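Local structure of type IV pilin structural subunit (Pseudomonas aeruginosa, 3JYZ) at residues G80-Y93 with F132-F144. The protein serves as the building block of the type IV pilus, a surface filament that in this bacterium generally supports attachment and twitching motility. Numbering follows the deposited sequence.
Sequences GLPTAGNTLILSPY and FTGMAAGSVPQEF
The carbonyl oxygen of T87 accepts two backbone N-H groups from consecutive residues, S139 N at 2.8 Å and V140 N at 3.0 Å, which come in from opposite faces of the carbonyl plane, S139 N standing well above it. Beside this fork the hydroxyls T87 OG1 and S139 OG share a 2.8 Å hydrogen bond. Both oxygens sit between their own backbone N and carbonyl carbon (chi1 69° and 64°), a torsion that turns them toward one another, and a weak bond from N86 N also reaches S139 OG. G138, with no side chain, brings its CA to 3.6 Å from T87 O. In this pilin fold, strand 87-95 belongs to the antiparallel sheet that packs on helix 4-28, and the C-terminal loop, within the region closed by the C119-C149 disulfide, runs antiparallel beside it. Toward one end, L81 CD2 lies 3.7 Å from F144 CB while P82 CG packs on P141 CG (3.9 Å); V7 of the helix touches both L81 and F144. Further along the strand direct bonds give way to water, one molecule linking S91 OG to A136 N. At the far end Y93 OH donates to T133 O (2.8 Å) from above the carbonyl plane, CG of selenomethionine M135 lies 3.5 Å from Y93 OH, near the ring plane, and the F132 ring meets that of Y93 obliquely, planes at 51°, while also forming a cation-pi contact with R100.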
loop_
_atom_site.group_PDB
_atom_site.type_symbol
_atom_site.label_atom_id
_atom_site.label_comp_id
_atom_site.label_asym_id
_atom_site.label_seq_id
_atom_site.Cartn_x
_atom_site.Cartn_y
_atom_site.Cartn_z
ATOM N N GLY A 80 7.726 -16.336 -6.116
ATOM C CA GLY A 80 8.331 -17.316 -5.226
ATOM C C GLY A 80 7.720 -17.326 -3.831
ATOM O O GLY A 80 8.405 -17.625 -2.850
ATOM N N LEU A 81 6.431 -17.012 -3.736
ATOM C CA LEU A 81 5.758 -16.876 -2.451
ATOM C C LEU A 81 4.754 -17.993 -2.199
ATOM O O LEU A 81 4.291 -18.637 -3.140
ATOM C CB LEU A 81 5.007 -15.544 -2.402
ATOM C CG LEU A 81 5.845 -14.277 -2.501
ATOM C CD1 LEU A 81 4.946 -13.103 -2.860
ATOM C CD2 LEU A 81 6.592 -14.018 -1.197
ATOM N N PRO A 82 4.397 -18.219 -0.925
ATOM C CA PRO A 82 3.309 -19.150 -0.605
ATOM C C PRO A 82 2.006 -18.684 -1.252
ATOM O O PRO A 82 1.807 -17.478 -1.446
ATOM C CB PRO A 82 3.204 -19.064 0.921
ATOM C CG PRO A 82 4.549 -18.598 1.368
ATOM C CD PRO A 82 5.045 -17.683 0.285
ATOM N N THR A 83 1.127 -19.626 -1.579
ATOM C CA THR A 83 -0.095 -19.308 -2.316
ATOM C C THR A 83 -0.958 -18.259 -1.617
ATOM O O THR A 83 -1.617 -17.447 -2.272
ATOM C CB THR A 83 -0.930 -20.580 -2.616
ATOM O OG1 THR A 83 -2.143 -20.219 -3.288
ATOM C CG2 THR A 83 -1.275 -21.310 -1.334
ATOM N N ALA A 84 -0.951 -18.267 -0.290
ATOM C CA ALA A 84 -1.743 -17.309 0.470
ATOM C C ALA A 84 -0.855 -16.314 1.211
ATOM O O ALA A 84 -1.334 -15.568 2.056
ATOM C CB ALA A 84 -2.670 -18.027 1.452
ATOM N N GLY A 85 0.436 -16.317 0.899
ATOM C CA GLY A 85 1.361 -15.397 1.538
ATOM C C GLY A 85 1.841 -14.297 0.612
ATOM O O GLY A 85 3.043 -14.071 0.482
ATOM N N ASN A 86 0.902 -13.620 -0.047
ATOM C CA ASN A 86 1.223 -12.848 -1.240
ATOM C C ASN A 86 0.761 -11.400 -1.262
ATOM O O ASN A 86 0.713 -10.783 -2.333
ATOM C CB ASN A 86 0.770 -13.596 -2.502
ATOM C CG ASN A 86 -0.733 -13.732 -2.586
ATOM O OD1 ASN A 86 -1.420 -13.727 -1.567
ATOM N ND2 ASN A 86 -1.258 -13.844 -3.808
ATOM N N THR A 87 0.437 -10.842 -0.101
ATOM C CA THR A 87 -0.017 -9.448 -0.089
ATOM C C THR A 87 0.814 -8.541 0.799
ATOM O O THR A 87 1.346 -8.961 1.838
ATOM C CB THR A 87 -1.500 -9.296 0.332
ATOM O OG1 THR A 87 -1.644 -9.613 1.722
ATOM C CG2 THR A 87 -2.391 -10.207 -0.499
ATOM N N LEU A 88 0.913 -7.293 0.354
ATOM C CA LEU A 88 1.413 -6.201 1.166
ATOM C C LEU A 88 0.316 -5.146 1.290
ATOM O O LEU A 88 -0.499 -4.975 0.377
ATOM C CB LEU A 88 2.643 -5.563 0.518
ATOM C CG LEU A 88 3.912 -6.397 0.428
ATOM C CD1 LEU A 88 5.035 -5.584 -0.225
ATOM C CD2 LEU A 88 4.323 -6.887 1.823
ATOM N N ILE A 89 0.308 -4.442 2.418
ATOM C CA ILE A 89 -0.636 -3.364 2.657
ATOM C C ILE A 89 0.127 -2.045 2.790
ATOM O O ILE A 89 1.116 -1.969 3.522
ATOM C CB ILE A 89 -1.437 -3.591 3.950
ATOM C CG1 ILE A 89 -2.054 -4.995 3.982
ATOM C CG2 ILE A 89 -2.494 -2.494 4.114
ATOM C CD1 ILE A 89 -3.016 -5.263 2.869
ATOM N N LEU A 90 -0.317 -1.020 2.070
ATOM C CA LEU A 90 0.234 0.328 2.205
ATOM C C LEU A 90 -0.852 1.219 2.805
ATOM O O LEU A 90 -1.900 1.420 2.195
ATOM C CB LEU A 90 0.684 0.891 0.853
ATOM C CG LEU A 90 1.554 -0.016 -0.021
ATOM C CD1 LEU A 90 1.978 0.680 -1.323
ATOM C CD2 LEU A 90 2.777 -0.510 0.720
ATOM N N SER A 91 -0.591 1.755 3.994
ATOM C CA SER A 91 -1.590 2.519 4.741
ATOM C C SER A 91 -1.147 3.976 4.843
ATOM O O SER A 91 -0.054 4.256 5.339
ATOM C CB SER A 91 -1.754 1.923 6.141
ATOM O OG SER A 91 -2.174 0.564 6.080
ATOM N N PRO A 92 -1.981 4.910 4.362
ATOM C CA PRO A 92 -1.614 6.336 4.356
ATOM C C PRO A 92 -2.067 7.121 5.592
ATOM O O PRO A 92 -3.120 6.844 6.177
ATOM C CB PRO A 92 -2.335 6.883 3.121
ATOM C CG PRO A 92 -3.521 5.977 2.938
ATOM C CD PRO A 92 -3.218 4.645 3.605
ATOM N N TYR A 93 -1.259 8.114 5.963
ATOM C CA TYR A 93 -1.531 8.990 7.101
ATOM C C TYR A 93 -1.218 10.419 6.716
ATOM O O TYR A 93 -0.349 10.670 5.898
ATOM C CB TYR A 93 -0.652 8.602 8.296
ATOM C CG TYR A 93 -0.927 7.205 8.778
ATOM C CD1 TYR A 93 -0.414 6.103 8.099
ATOM C CD2 TYR A 93 -1.727 6.981 9.891
ATOM C CE1 TYR A 93 -0.688 4.820 8.525
ATOM C CE2 TYR A 93 -2.004 5.691 10.326
ATOM C CZ TYR A 93 -1.479 4.613 9.635
ATOM O OH TYR A 93 -1.746 3.321 10.062
ATOM N N PHE A 132 4.233 4.423 13.240
ATOM C CA PHE A 132 2.900 4.234 12.689
ATOM C C PHE A 132 2.103 3.261 13.541
ATOM O O PHE A 132 2.648 2.302 14.080
ATOM C CB PHE A 132 2.962 3.656 11.281
ATOM C CG PHE A 132 3.542 4.573 10.253
ATOM C CD1 PHE A 132 4.869 4.460 9.867
ATOM C CD2 PHE A 132 2.752 5.517 9.630
ATOM C CE1 PHE A 132 5.404 5.293 8.890
ATOM C CE2 PHE A 132 3.267 6.344 8.656
ATOM C CZ PHE A 132 4.595 6.240 8.275
ATOM N N THR A 133 0.727 3.406 13.737
ATOM C CA THR A 133 -0.182 2.522 14.434
ATOM C C THR A 133 -1.461 2.298 13.609
ATOM O O THR A 133 -1.861 3.161 12.838
ATOM C CB THR A 133 -0.498 3.128 15.823
ATOM O OG1 THR A 133 -1.081 4.422 15.666
ATOM C CG2 THR A 133 0.737 3.189 16.685
ATOM N N GLY A 134 -2.008 1.228 13.828
ATOM C CA GLY A 134 -3.323 0.934 13.272
ATOM C C GLY A 134 -3.402 0.209 11.931
ATOM O O GLY A 134 -4.502 -0.031 11.424
HETATM N N MSE A 135 -2.260 -0.157 11.355
HETATM C CA MSE A 135 -2.245 -0.771 10.022
HETATM C C MSE A 135 -2.817 -2.171 10.014
HETATM O O MSE A 135 -2.538 -2.962 10.907
HETATM C CB MSE A 135 -0.816 -0.895 9.482
HETATM C CG MSE A 135 -0.049 0.387 9.386
HETATM SE SE MSE A 135 0.799 0.804 11.096
HETATM C CE MSE A 135 1.974 -0.746 11.275
ATOM N N ALA A 136 -3.575 -2.492 8.972
ATOM C CA ALA A 136 -3.938 -3.881 8.718
ATOM C C ALA A 136 -2.684 -4.687 8.384
ATOM O O ALA A 136 -1.662 -4.134 7.975
ATOM C CB ALA A 136 -4.936 -3.973 7.584
ATOM N N ALA A 137 -2.766 -6.001 8.545
ATOM C CA ALA A 137 -1.623 -6.851 8.254
ATOM C C ALA A 137 -1.663 -7.365 6.821
ATOM O O ALA A 137 -2.722 -7.706 6.302
ATOM C CB ALA A 137 -1.573 -8.018 9.227
ATOM N N GLY A 138 -0.501 -7.409 6.181
ATOM C CA GLY A 138 -0.360 -8.107 4.918
ATOM C C GLY A 138 -0.075 -9.581 5.165
ATOM O O GLY A 138 -0.273 -10.080 6.284
ATOM N N SER A 139 0.413 -10.276 4.139
ATOM C CA SER A 139 0.608 -11.726 4.228
ATOM C C SER A 139 1.926 -12.257 3.649
ATOM O O SER A 139 2.255 -13.427 3.820
ATOM C CB SER A 139 -0.599 -12.466 3.627
ATOM O OG SER A 139 -0.736 -12.202 2.244
ATOM N N VAL A 140 2.690 -11.418 2.957
ATOM C CA VAL A 140 4.023 -11.845 2.528
ATOM C C VAL A 140 4.852 -12.197 3.775
ATOM O O VAL A 140 4.952 -11.389 4.699
ATOM C CB VAL A 140 4.728 -10.728 1.718
ATOM C CG1 VAL A 140 6.198 -11.045 1.529
ATOM C CG2 VAL A 140 4.038 -10.531 0.351
ATOM N N PRO A 141 5.433 -13.410 3.831
ATOM C CA PRO A 141 6.241 -13.741 5.012
ATOM C C PRO A 141 7.401 -12.765 5.139
ATOM O O PRO A 141 7.954 -12.328 4.122
ATOM C CB PRO A 141 6.765 -15.148 4.698
ATOM C CG PRO A 141 5.710 -15.731 3.764
ATOM C CD PRO A 141 5.286 -14.556 2.912
ATOM N N GLN A 142 7.773 -12.430 6.372
ATOM C CA GLN A 142 8.742 -11.366 6.589
ATOM C C GLN A 142 10.076 -11.613 5.881
ATOM O O GLN A 142 10.700 -10.676 5.403
ATOM C CB GLN A 142 8.949 -11.115 8.089
ATOM C CG GLN A 142 9.620 -12.262 8.770
ATOM C CD GLN A 142 9.516 -12.237 10.280
ATOM O OE1 GLN A 142 9.164 -11.224 10.896
ATOM N NE2 GLN A 142 9.836 -13.366 10.893
ATOM N N GLU A 143 10.512 -12.869 5.791
ATOM C CA GLU A 143 11.805 -13.131 5.171
ATOM C C GLU A 143 11.809 -12.833 3.659
ATOM O O GLU A 143 12.868 -12.771 3.039
ATOM C CB GLU A 143 12.280 -14.562 5.461
ATOM C CG GLU A 143 11.471 -15.665 4.778
ATOM C CD GLU A 143 10.336 -16.211 5.638
ATOM O OE1 GLU A 143 9.858 -15.504 6.551
ATOM O OE2 GLU A 143 9.900 -17.360 5.389
ATOM N N PHE A 144 10.623 -12.649 3.081
ATOM C CA PHE A 144 10.480 -12.388 1.653
ATOM C C PHE A 144 10.093 -10.939 1.375
ATOM O O PHE A 144 9.843 -10.557 0.228
ATOM C CB PHE A 144 9.410 -13.307 1.058
ATOM C CG PHE A 144 9.776 -14.766 1.077
ATOM C CD1 PHE A 144 10.996 -15.197 0.581
ATOM C CD2 PHE A 144 8.882 -15.703 1.560
ATOM C CE1 PHE A 144 11.318 -16.543 0.584
ATOM C CE2 PHE A 144 9.203 -17.051 1.571
ATOM C CZ PHE A 144 10.420 -17.465 1.084
HETATM O O HOH W 1 -4.490 -0.454 7.139
#